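Local coordinates for phosphate-specific transport system accessory protein PhoU homolog (Streptococcus pneumoniae, PDB 2I0M) that probably takes part in regulating phosphate uptake and forms a homodimer that binds zinc ions, at residues E13-L24 with L130-H140. Numbering follows the deposited sequence.
Sequences EQSFLGLGQLVL and LADLLVAFPLH
Phe16 reaches over one face of the Phe137 ring. Its CE1 sits 3.5 Å from Phe137 CE1, above the middle of that ring. The two ring planes are inclined at 45°. The carboxylate of Glu13 meets the same ring at its edge, in plane, with OE2 3.4 Å from Phe137 CD2. Glu13 gets there by an extended chain, with CG turned away from its backbone N (chi1 -174°).

Leu134 can be followed outward. CB points at helix 13-24, and CG leads to two methyls. CD1 lies against the backbone of Gly20, 3.4 Å from Gly20 C, and also meets Gln21 NE2 at 3.8 Å. CD2 comes down on Gly20 CA at 4.1 Å. With no side chain at Gly20, Leu134 packs directly on the main chain.

Leu17 CD1 touches Pro138 CG at 3.7 Å. At the other end Leu24 and Leu130 lie alongside, pointing in opposite directions, with Leu24 CB 3.6 Å from Leu130 CD2. Phe16 also packs on Leu90 of helix 74-105, and Phe137 on Leu204 of helix 177-209. Segments 13-24 and 130-136 run antiparallel, at 167°, and join helix 5-35 to helix 117-136 along a largely apolar seam of this all-helical PhoU-family bundle.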
ATOM      1  N   GLU A  13     -21.257  -2.445  -7.817  1.00 43.07           N
ATOM      2  CA  GLU A  13     -20.561  -3.571  -7.193  1.00 43.06           C
ATOM      3  C   GLU A  13     -20.072  -4.621  -8.212  1.00 42.75           C
ATOM      4  O   GLU A  13     -19.001  -5.209  -8.037  1.00 42.81           O
ATOM      5  CB  GLU A  13     -21.440  -4.228  -6.139  1.00 42.87           C
ATOM      6  CG  GLU A  13     -20.727  -5.310  -5.351  1.00 43.43           C
ATOM      7  CD  GLU A  13     -21.458  -5.661  -4.076  1.00 45.58           C
ATOM      8  OE1 GLU A  13     -22.612  -6.132  -4.143  1.00 44.47           O
ATOM      9  OE2 GLU A  13     -20.867  -5.451  -3.001  1.00 47.50           O
ATOM     10  N   GLN A  14     -20.854  -4.852  -9.264  1.00 42.01           N
ATOM     11  CA  GLN A  14     -20.487  -5.852 -10.262  1.00 42.28           C
ATOM     12  C   GLN A  14     -19.311  -5.391 -11.112  1.00 42.24           C
ATOM     13  O   GLN A  14     -18.456  -6.212 -11.471  1.00 42.51           O
ATOM     14  CB  GLN A  14     -21.685  -6.258 -11.146  1.00 41.53           C
ATOM     15  CG  GLN A  14     -22.680  -7.209 -10.460  1.00 41.27           C
ATOM     16  CD  GLN A  14     -22.051  -8.527  -9.992  1.00 40.10           C
ATOM     17  OE1 GLN A  14     -22.144  -8.895  -8.818  1.00 40.73           O
ATOM     18  NE2 GLN A  14     -21.414  -9.232 -10.910  1.00 37.67           N
ATOM     19  N   SER A  15     -19.279  -4.094 -11.433  1.00 41.76           N
ATOM     20  CA  SER A  15     -18.128  -3.480 -12.104  1.00 42.05           C
ATOM     21  C   SER A  15     -16.843  -3.726 -11.321  1.00 41.52           C
ATOM     22  O   SER A  15     -15.823  -4.099 -11.897  1.00 42.05           O
ATOM     23  CB  SER A  15     -18.322  -1.966 -12.271  1.00 42.21           C
ATOM     24  OG  SER A  15     -19.325  -1.676 -13.228  1.00 44.38           O
ATOM     25  N   PHE A  16     -16.915  -3.510 -10.008  1.00 41.15           N
ATOM     26  CA  PHE A  16     -15.794  -3.681  -9.086  1.00 40.59           C
ATOM     27  C   PHE A  16     -15.318  -5.143  -8.971  1.00 40.69           C
ATOM     28  O   PHE A  16     -14.119  -5.411  -9.021  1.00 40.96           O
ATOM     29  CB  PHE A  16     -16.170  -3.075  -7.719  1.00 40.42           C
ATOM     30  CG  PHE A  16     -15.234  -3.449  -6.610  1.00 40.96           C
ATOM     31  CD1 PHE A  16     -15.562  -4.479  -5.733  1.00 39.77           C
ATOM     32  CD2 PHE A  16     -14.009  -2.778  -6.449  1.00 41.12           C
ATOM     33  CE1 PHE A  16     -14.698  -4.838  -4.725  1.00 41.91           C
ATOM     34  CE2 PHE A  16     -13.128  -3.144  -5.440  1.00 40.88           C
ATOM     35  CZ  PHE A  16     -13.471  -4.162  -4.564  1.00 40.48           C
ATOM     36  N   LEU A  17     -16.254  -6.084  -8.836  1.00 40.47           N
ATOM     37  CA  LEU A  17     -15.916  -7.522  -8.869  1.00 40.59           C
ATOM     38  C   LEU A  17     -15.293  -7.965 -10.202  1.00 40.43           C
ATOM     39  O   LEU A  17     -14.331  -8.753 -10.209  1.00 39.99           O
ATOM     40  CB  LEU A  17     -17.132  -8.404  -8.520  1.00 40.10           C
ATOM     41  CG  LEU A  17     -17.796  -8.098  -7.171  1.00 39.27           C
ATOM     42  CD1 LEU A  17     -19.013  -8.978  -7.008  1.00 37.48           C
ATOM     43  CD2 LEU A  17     -16.855  -8.287  -6.016  1.00 37.32           C
ATOM     44  N   GLY A  18     -15.840  -7.448 -11.310  1.00 40.48           N
ATOM     45  CA  GLY A  18     -15.235  -7.590 -12.645  1.00 40.73           C
ATOM     46  C   GLY A  18     -13.766  -7.177 -12.640  1.00 41.25           C
ATOM     47  O   GLY A  18     -12.906  -7.936 -13.079  1.00 41.91           O
ATOM     48  N   LEU A  19     -13.473  -5.990 -12.105  1.00 40.82           N
ATOM     49  CA  LEU A  19     -12.098  -5.538 -11.958  1.00 40.90           C
ATOM     50  C   LEU A  19     -11.276  -6.508 -11.115  1.00 41.23           C
ATOM     51  O   LEU A  19     -10.155  -6.828 -11.473  1.00 40.87           O
ATOM     52  CB  LEU A  19     -12.042  -4.154 -11.306  1.00 40.05           C
ATOM     53  CG  LEU A  19     -11.159  -3.043 -11.889  1.00 41.16           C
ATOM     54  CD1 LEU A  19     -10.687  -2.016 -10.798  1.00 36.71           C
ATOM     55  CD2 LEU A  19      -9.984  -3.532 -12.791  1.00 39.73           C
ATOM     56  N   GLY A  20     -11.837  -6.938  -9.981  1.00 41.71           N
ATOM     57  CA  GLY A  20     -11.169  -7.867  -9.067  1.00 42.02           C
ATOM     58  C   GLY A  20     -10.933  -9.242  -9.662  1.00 42.56           C
ATOM     59  O   GLY A  20      -9.903  -9.865  -9.404  1.00 43.46           O
ATOM     60  N   GLN A  21     -11.897  -9.736 -10.436  1.00 42.69           N
ATOM     61  CA  GLN A  21     -11.709 -10.950 -11.224  1.00 42.90           C
ATOM     62  C   GLN A  21     -10.596 -10.772 -12.275  1.00 42.41           C
ATOM     63  O   GLN A  21      -9.784 -11.662 -12.480  1.00 42.38           O
ATOM     64  CB  GLN A  21     -13.029 -11.336 -11.885  1.00 43.37           C
ATOM     65  CG  GLN A  21     -13.012 -12.667 -12.585  1.00 45.74           C
ATOM     66  CD  GLN A  21     -12.716 -13.831 -11.641  1.00 50.03           C
ATOM     67  OE1 GLN A  21     -12.020 -14.784 -12.029  1.00 53.32           O
ATOM     68  NE2 GLN A  21     -13.250 -13.771 -10.411  1.00 47.04           N
ATOM     69  N   LEU A  22     -10.553  -9.618 -12.929  1.00 42.12           N
ATOM     70  CA  LEU A  22      -9.454  -9.314 -13.831  1.00 42.27           C
ATOM     71  C   LEU A  22      -8.099  -9.368 -13.103  1.00 42.20           C
ATOM     72  O   LEU A  22      -7.170  -9.999 -13.605  1.00 41.47           O
ATOM     73  CB  LEU A  22      -9.660  -7.975 -14.558  1.00 42.35           C
ATOM     74  CG  LEU A  22      -8.579  -7.557 -15.572  1.00 43.22           C
ATOM     75  CD1 LEU A  22      -8.390  -8.622 -16.657  1.00 42.76           C
ATOM     76  CD2 LEU A  22      -8.882  -6.186 -16.201  1.00 42.31           C
ATOM     77  N   VAL A  23      -7.980  -8.737 -11.925  1.00 42.23           N
ATOM     78  CA  VAL A  23      -6.696  -8.829 -11.189  1.00 42.52           C
ATOM     79  C   VAL A  23      -6.368 -10.211 -10.622  1.00 42.36           C
ATOM     80  O   VAL A  23      -5.197 -10.525 -10.461  1.00 42.17           O
ATOM     81  CB  VAL A  23      -6.353  -7.629 -10.198  1.00 42.61           C
ATOM     82  CG1 VAL A  23      -7.464  -6.613 -10.084  1.00 44.36           C
ATOM     83  CG2 VAL A  23      -5.846  -8.091  -8.844  1.00 40.81           C
ATOM     84  N   LEU A  24      -7.392 -11.028 -10.353  1.00 42.77           N
ATOM     85  CA  LEU A  24      -7.172 -12.422  -9.938  1.00 43.32           C
ATOM     86  C   LEU A  24      -6.600 -13.240 -11.090  1.00 43.77           C
ATOM     87  O   LEU A  24      -5.641 -13.980 -10.907  1.00 44.28           O
ATOM     88  CB  LEU A  24      -8.445 -13.076  -9.375  1.00 42.72           C
ATOM     89  CG  LEU A  24      -8.294 -14.525  -8.880  1.00 42.90           C
ATOM     90  CD1 LEU A  24      -7.290 -14.708  -7.745  1.00 42.19           C
ATOM     91  CD2 LEU A  24      -9.644 -15.133  -8.486  1.00 43.01           C
ATOM     92  N   LEU A 130      -7.588 -13.641  -2.472  1.00 40.70           N
ATOM     93  CA  LEU A 130      -8.359 -12.771  -3.360  1.00 41.19           C
ATOM     94  C   LEU A 130      -9.652 -13.436  -3.827  1.00 41.89           C
ATOM     95  O   LEU A 130     -10.697 -12.786  -3.878  1.00 42.89           O
ATOM     96  CB  LEU A 130      -7.536 -12.339  -4.572  1.00 41.26           C
ATOM     97  CG  LEU A 130      -8.210 -11.371  -5.545  1.00 40.67           C
ATOM     98  CD1 LEU A 130      -8.693 -10.091  -4.805  1.00 39.34           C
ATOM     99  CD2 LEU A 130      -7.266 -10.994  -6.676  1.00 42.16           C
ATOM    100  N   ALA A 131      -9.581 -14.717  -4.178  1.00 41.91           N
ATOM    101  CA  ALA A 131     -10.754 -15.462  -4.639  1.00 42.57           C
ATOM    102  C   ALA A 131     -11.815 -15.529  -3.539  1.00 42.79           C
ATOM    103  O   ALA A 131     -13.009 -15.362  -3.796  1.00 42.77           O
ATOM    104  CB  ALA A 131     -10.355 -16.856  -5.090  1.00 42.02           C
ATOM    105  N   ASP A 132     -11.368 -15.784  -2.316  1.00 43.50           N
ATOM    106  CA  ASP A 132     -12.245 -15.715  -1.138  1.00 44.45           C
ATOM    107  C   ASP A 132     -12.874 -14.328  -0.966  1.00 44.18           C
ATOM    108  O   ASP A 132     -14.082 -14.209  -0.805  1.00 44.69           O
ATOM    109  CB  ASP A 132     -11.490 -16.126   0.130  1.00 44.33           C
ATOM    110  CG  ASP A 132     -11.160 -17.629   0.166  1.00 46.77           C
ATOM    111  OD1 ASP A 132     -11.659 -18.417  -0.670  1.00 46.17           O
ATOM    112  OD2 ASP A 132     -10.378 -18.026   1.053  1.00 52.11           O
ATOM    113  N   LEU A 133     -12.055 -13.288  -1.067  1.00 44.53           N
ATOM    114  CA  LEU A 133     -12.525 -11.912  -0.949  1.00 44.53           C
ATOM    115  C   LEU A 133     -13.619 -11.596  -1.965  1.00 44.42           C
ATOM    116  O   LEU A 133     -14.651 -11.051  -1.604  1.00 45.07           O
ATOM    117  CB  LEU A 133     -11.364 -10.919  -1.075  1.00 44.23           C
ATOM    118  CG  LEU A 133     -11.728  -9.419  -1.078  1.00 44.98           C
ATOM    119  CD1 LEU A 133     -12.429  -9.002   0.240  1.00 43.86           C
ATOM    120  CD2 LEU A 133     -10.520  -8.539  -1.335  1.00 44.55           C
ATOM    121  N   LEU A 134     -13.394 -11.947  -3.226  1.00 44.06           N
ATOM    122  CA  LEU A 134     -14.390 -11.725  -4.283  1.00 43.84           C
ATOM    123  C   LEU A 134     -15.739 -12.401  -4.045  1.00 43.36           C
ATOM    124  O   LEU A 134     -16.770 -11.821  -4.363  1.00 43.49           O
ATOM    125  CB  LEU A 134     -13.829 -12.072  -5.673  1.00 43.09           C
ATOM    126  CG  LEU A 134     -12.582 -11.256  -6.042  1.00 43.00           C
ATOM    127  CD1 LEU A 134     -12.222 -11.492  -7.493  1.00 43.94           C
ATOM    128  CD2 LEU A 134     -12.742  -9.757  -5.776  1.00 42.41           C
ATOM    129  N   VAL A 135     -15.734 -13.612  -3.495  1.00 43.54           N
ATOM    130  CA  VAL A 135     -16.979 -14.284  -3.078  1.00 43.33           C
ATOM    131  C   VAL A 135     -17.582 -13.600  -1.828  1.00 43.46           C
ATOM    132  O   VAL A 135     -18.792 -13.376  -1.762  1.00 43.27           O
ATOM    133  CB  VAL A 135     -16.752 -15.794  -2.785  1.00 43.48           C
ATOM    134  CG1 VAL A 135     -18.022 -16.459  -2.265  1.00 42.22           C
ATOM    135  CG2 VAL A 135     -16.235 -16.525  -4.031  1.00 43.80           C
ATOM    136  N   ALA A 136     -16.734 -13.284  -0.847  1.00 43.10           N
ATOM    137  CA  ALA A 136     -17.180 -12.662   0.403  1.00 43.29           C
ATOM    138  C   ALA A 136     -17.725 -11.232   0.241  1.00 43.73           C
ATOM    139  O   ALA A 136     -18.618 -10.831   0.966  1.00 43.64           O
ATOM    140  CB  ALA A 136     -16.049 -12.668   1.430  1.00 43.21           C
ATOM    141  N   PHE A 137     -17.191 -10.472  -0.713  1.00 44.21           N
ATOM    142  CA  PHE A 137     -17.471  -9.035  -0.800  1.00 44.82           C
ATOM    143  C   PHE A 137     -18.974  -8.675  -0.954  1.00 45.02           C
ATOM    144  O   PHE A 137     -19.465  -7.827  -0.214  1.00 45.15           O
ATOM    145  CB  PHE A 137     -16.594  -8.378  -1.881  1.00 44.34           C
ATOM    146  CG  PHE A 137     -16.557  -6.892  -1.809  1.00 44.98           C
ATOM    147  CD1 PHE A 137     -15.423  -6.236  -1.330  1.00 45.40           C
ATOM    148  CD2 PHE A 137     -17.645  -6.120  -2.244  1.00 46.85           C
ATOM    149  CE1 PHE A 137     -15.378  -4.823  -1.249  1.00 43.50           C
ATOM    150  CE2 PHE A 137     -17.611  -4.702  -2.155  1.00 45.10           C
ATOM    151  CZ  PHE A 137     -16.470  -4.063  -1.662  1.00 43.54           C
ATOM    152  N   PRO A 138     -19.699  -9.303  -1.913  1.00 45.18           N
ATOM    153  CA  PRO A 138     -21.160  -9.060  -2.083  1.00 45.59           C
ATOM    154  C   PRO A 138     -22.014  -9.352  -0.844  1.00 46.16           C
ATOM    155  O   PRO A 138     -23.112  -8.805  -0.709  1.00 45.81           O
ATOM    156  CB  PRO A 138     -21.568 -10.028  -3.213  1.00 45.25           C
ATOM    157  CG  PRO A 138     -20.338 -10.373  -3.903  1.00 45.66           C
ATOM    158  CD  PRO A 138     -19.190 -10.251  -2.919  1.00 45.17           C
ATOM    159  N   LEU A 139     -21.516 -10.220   0.034  1.00 47.24           N
ATOM    160  CA  LEU A 139     -22.187 -10.531   1.293  1.00 48.61           C
ATOM    161  C   LEU A 139     -22.079  -9.404   2.307  1.00 49.05           C
ATOM    162  O   LEU A 139     -22.947  -9.248   3.155  1.00 49.53           O
ATOM    163  CB  LEU A 139     -21.683 -11.854   1.876  1.00 48.52           C
ATOM    164  CG  LEU A 139     -22.023 -13.070   1.001  1.00 49.32           C
ATOM    165  CD1 LEU A 139     -21.148 -14.255   1.334  1.00 49.69           C
ATOM    166  CD2 LEU A 139     -23.506 -13.456   1.083  1.00 49.38           C
ATOM    167  N   HIS A 140     -21.040  -8.587   2.191  1.00 50.21           N
ATOM    168  CA  HIS A 140     -20.809  -7.487   3.141  1.00 51.40           C
ATOM    169  C   HIS A 140     -20.634  -7.982   4.598  1.00 51.55           C
ATOM    170  O   HIS A 140     -20.839  -7.229   5.547  1.00 52.42           O
ATOM    171  CB  HIS A 140     -21.934  -6.435   3.056  1.00 51.54           C
ATOM    172  CG  HIS A 140     -22.190  -5.915   1.673  1.00 52.59           C
ATOM    173  ND1 HIS A 140     -21.193  -5.770   0.729  1.00 53.16           N
ATOM    174  CD2 HIS A 140     -23.332  -5.478   1.085  1.00 52.51           C
ATOM    175  CE1 HIS A 140     -21.715  -5.285  -0.384  1.00 52.86           C
ATOM    176  NE2 HIS A 140     -23.009  -5.095  -0.194  1.00 52.92           N
TER